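Local coordinates for protein intracellular serine protease (Bacillus licheniformis, PDB 4ZOQ) that is a subtilisin-like serine protease for lanthipeptides, probably an endopeptidase that cuts peptide chains in a sequence-specific way, at residues E21-W24 with F25-K28; V190-P193 with S194-K197. All blocks are in the same frame, centred on the assembly; numbering follows the deposited sequence.

Contact 1: residues E21-W24 with F25-K28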
# COMPACT_ATOMS: atom_id res chain seq x y z
N GLU B 21 -15.97 -0.13 19.77
CA GLU B 21 -15.73 -1.56 19.88
C GLU B 21 -15.02 -2.15 18.65
O GLU B 21 -14.25 -3.10 18.77
CB GLU B 21 -17.05 -2.30 20.12
CG GLU B 21 -17.55 -2.18 21.52
CD GLU B 21 -16.53 -2.68 22.51
OE1 GLU B 21 -16.03 -3.82 22.34
OE2 GLU B 21 -16.21 -1.91 23.45
N TYR B 22 -15.31 -1.61 17.47
CA TYR B 22 -14.78 -2.12 16.21
C TYR B 22 -13.44 -1.47 15.85
O TYR B 22 -12.81 -1.83 14.85
CB TYR B 22 -15.80 -1.85 15.08
CG TYR B 22 -17.21 -2.33 15.41
CD1 TYR B 22 -17.49 -3.69 15.54
CD2 TYR B 22 -18.24 -1.43 15.58
CE1 TYR B 22 -18.76 -4.12 15.85
CE2 TYR B 22 -19.51 -1.85 15.88
CZ TYR B 22 -19.78 -3.19 16.02
OH TYR B 22 -21.06 -3.59 16.33
N LEU B 23 -13.02 -0.54 16.70
CA LEU B 23 -11.74 0.13 16.54
C LEU B 23 -10.72 -0.42 17.55
O LEU B 23 -9.74 0.25 17.89
CB LEU B 23 -11.91 1.64 16.71
CG LEU B 23 -12.43 2.41 15.48
CD1 LEU B 23 -13.03 3.75 15.87
CD2 LEU B 23 -11.31 2.63 14.48
N TRP B 24 -10.98 -1.64 18.03
CA TRP B 24 -10.09 -2.35 18.95
C TRP B 24 -8.67 -2.36 18.43
O TRP B 24 -7.72 -2.17 19.22
CB TRP B 24 -10.55 -3.80 19.20
CG TRP B 24 -10.62 -4.63 17.95
CD1 TRP B 24 -11.71 -4.84 17.14
CD2 TRP B 24 -9.53 -5.36 17.34
NE1 TRP B 24 -11.38 -5.67 16.10
CE2 TRP B 24 -10.05 -5.99 16.19
CE3 TRP B 24 -8.18 -5.54 17.68
CZ2 TRP B 24 -9.26 -6.79 15.36
CZ3 TRP B 24 -7.39 -6.31 16.84
CH2 TRP B 24 -7.93 -6.93 15.69
N PHE B 25 -8.51 -2.54 17.11
CA PHE B 25 -7.18 -2.52 16.49
C PHE B 25 -6.51 -1.14 16.67
O PHE B 25 -5.29 -1.06 16.88
CB PHE B 25 -7.24 -2.91 15.00
CG PHE B 25 -7.82 -1.83 14.11
CD1 PHE B 25 -9.19 -1.74 13.92
CD2 PHE B 25 -7.00 -0.88 13.50
CE1 PHE B 25 -9.72 -0.72 13.13
CE2 PHE B 25 -7.53 0.13 12.72
CZ PHE B 25 -8.88 0.21 12.54
N ALA B 26 -7.29 -0.07 16.59
CA ALA B 26 -6.71 1.29 16.69
C ALA B 26 -6.32 1.59 18.14
O ALA B 26 -5.25 2.14 18.40
CB ALA B 26 -7.68 2.35 16.16
N ALA B 27 -7.18 1.18 19.08
CA ALA B 27 -6.88 1.32 20.50
C ALA B 27 -5.61 0.53 20.85
O ALA B 27 -4.79 0.99 21.64
CB ALA B 27 -8.05 0.86 21.36
N LYS B 28 -5.46 -0.64 20.24
CA LYS B 28 -4.25 -1.44 20.46
C LYS B 28 -3.01 -0.71 19.95
O LYS B 28 -2.05 -0.51 20.68
CB LYS B 28 -4.40 -2.80 19.79
CG LYS B 28 -3.26 -3.72 20.08
CD LYS B 28 -3.43 -5.11 19.45
CE LYS B 28 -2.35 -6.06 20.02
NZ LYS B 28 -2.79 -6.74 21.27
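Leu23 O takes two backbone N-H groups of the turn that follows it. Ala27 N donates to Leu23 O at 3.0 Å with an N-H...O angle of 166°, whereas Ala26 N, 2.8 Å from Leu23 O, makes only a weak, bent bond. One residue on, Lys28 N repeats the i to i+4 pattern on Trp24 O at 2.9 Å. The indole of Trp24 folds over the chain ahead of it: with CG set between the backbone N and the carbonyl carbon (chi1 59°), it lies over the backbone N and CB of Phe25, and Phe25 CB stands 3.9 Å from the centroid of the six-membered ring of Trp24 and 12° off its normal, a CH-pi contact. The Phe25 ring turns back along the chain. Tyr22 O meets the ring edge, 3.7 Å from Phe25 CE1, and Leu23 CD2 lies 3.9 Å from Phe25 CZ. Trp24 NE1 bonds Leu245 O, and Lys207 makes a cation-pi contact with the indole; putting an alanine here would probably leave Leu245 O without that donor and Phe25 CB stripped of its aromatic cover. Phe25 and Ala26 pack on Ile96 of helix 86-97, and with Leu23 at the N-cap position the whole forms the N-capped first turn of helix 24-30.

Contact 2: residues V190-P193 with S194-K197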
# COMPACT_ATOMS: atom_id res chain seq x y z
N VAL B 190 5.05 -15.20 -8.10
CA VAL B 190 5.56 -14.28 -7.11
C VAL B 190 4.48 -13.22 -6.90
O VAL B 190 3.70 -12.94 -7.82
CB VAL B 190 6.91 -13.71 -7.56
CG1 VAL B 190 6.72 -12.69 -8.69
CG2 VAL B 190 7.67 -13.15 -6.42
N HIS B 191 4.34 -12.71 -5.69
CA HIS B 191 3.35 -11.67 -5.42
C HIS B 191 4.08 -10.33 -5.47
O HIS B 191 5.00 -10.11 -4.68
CB HIS B 191 2.66 -11.89 -4.05
CG HIS B 191 1.52 -10.96 -3.76
ND1 HIS B 191 1.58 -9.99 -2.77
CD2 HIS B 191 0.28 -10.86 -4.30
CE1 HIS B 191 0.43 -9.34 -2.72
NE2 HIS B 191 -0.37 -9.84 -3.65
N LEU B 192 3.67 -9.44 -6.37
CA LEU B 192 4.37 -8.18 -6.62
C LEU B 192 3.44 -7.00 -6.32
O LEU B 192 2.27 -7.02 -6.72
CB LEU B 192 4.83 -8.13 -8.07
CG LEU B 192 5.80 -9.24 -8.50
CD1 LEU B 192 5.94 -9.22 -9.97
CD2 LEU B 192 7.14 -8.96 -7.90
N PRO B 193 3.96 -5.93 -5.66
CA PRO B 193 5.38 -5.66 -5.37
C PRO B 193 5.90 -6.20 -4.04
O PRO B 193 7.05 -5.95 -3.71
CB PRO B 193 5.42 -4.13 -5.32
CG PRO B 193 4.05 -3.75 -4.73
CD PRO B 193 3.09 -4.80 -5.27
N SER B 194 5.07 -6.94 -3.31
CA SER B 194 5.42 -7.35 -1.94
C SER B 194 6.68 -8.21 -1.87
O SER B 194 7.39 -8.19 -0.86
CB SER B 194 4.23 -8.08 -1.28
OG SER B 194 4.06 -9.37 -1.83
N ALA B 195 6.96 -8.96 -2.93
CA ALA B 195 8.13 -9.83 -2.93
C ALA B 195 9.45 -9.09 -3.20
O ALA B 195 10.52 -9.64 -2.96
CB ALA B 195 7.96 -10.92 -3.95
N LEU B 196 9.36 -7.86 -3.70
CA LEU B 196 10.54 -7.10 -4.13
C LEU B 196 11.46 -6.67 -3.01
O LEU B 196 11.02 -6.35 -1.92
CB LEU B 196 10.11 -5.84 -4.90
CG LEU B 196 9.28 -5.95 -6.18
CD1 LEU B 196 8.79 -4.56 -6.57
CD2 LEU B 196 10.11 -6.58 -7.30
N LYS B 197 12.74 -6.58 -3.32
CA LYS B 197 13.67 -5.98 -2.39
C LYS B 197 13.33 -4.48 -2.23
O LYS B 197 12.83 -3.84 -3.17
CB LYS B 197 15.10 -6.18 -2.90
CG LYS B 197 16.16 -5.97 -1.86
CD LYS B 197 17.55 -6.11 -2.49
CE LYS B 197 18.63 -6.27 -1.44
NZ LYS B 197 18.80 -5.02 -0.68
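His191 carries its imidazole anti to the backbone N (chi1 -173°), and Ser194 places OG between its own N and carbonyl carbon (chi1 73°); these torsions swing ring and hydroxyl to the same side of the bend, where the hydroxyl meets the ring edge near its plane. His191 ND1 donates to Ser194 OG at 2.7 Å with an angle of 156° at the hydrogen, which should help to hold the ring's rotation, together with Tyr141, whose ring meets it. Ser194 OG also bonds the carboxylate of Glu220 and lies 3.1 Å from His191 O. A firmer partner of His191 O is Ala195 N, 2.9 Å away. The peptide bond before Pro193 is cis, as at the corresponding proline of subtilisins, and it turns the chain out of the strand into a type I beta turn from Pro193 to Leu196, closed by Leu196 N to Pro193 O at 3.0 Å with the donor above the carbonyl plane. Apolar groups line the bend: Val190 CG2 presses to 3.3 Å of Ala195 CB, Pro193 CB lies 3.6 Å from Leu196 CD1, and Leu192 CD2 meets Leu196 CD2 at 3.9 Å, these two leucine side chains crossing at about a right angle. Strand 189-192 pairs antiparallel with strand 140-143 through Val190 and Leu192, while Pro193 and Leu196 rest on Tyr155 of helix 146-164, and Pro193 and Ser194 touch Ser171 of strand 168-172.

From the N terminus, the chain first passes contact 1, where residues 21-28 turn from a 3-10 segment into helix 24-30 and are tied to helix 86-97 and strand 246-249. It then runs through strands 46-51, 102-110, 133-136 and 168-172 of the central sheet before contact 2, where residues 190-197 leave strand 189-192 and head for strand 200-205. Both are local turns; neither closes a long loop, and they follow in series without nesting or crossing. The centres of contact 1 and contact 2 are about 29 Å apart, on opposite sides of the chain's centre. The nearest atoms of contact 1 and contact 2 are about 20 Å apart. The side chains of Phe25 and His191 lie about 12 Å and 9 Å from that of Ser276, the predicted catalytic serine.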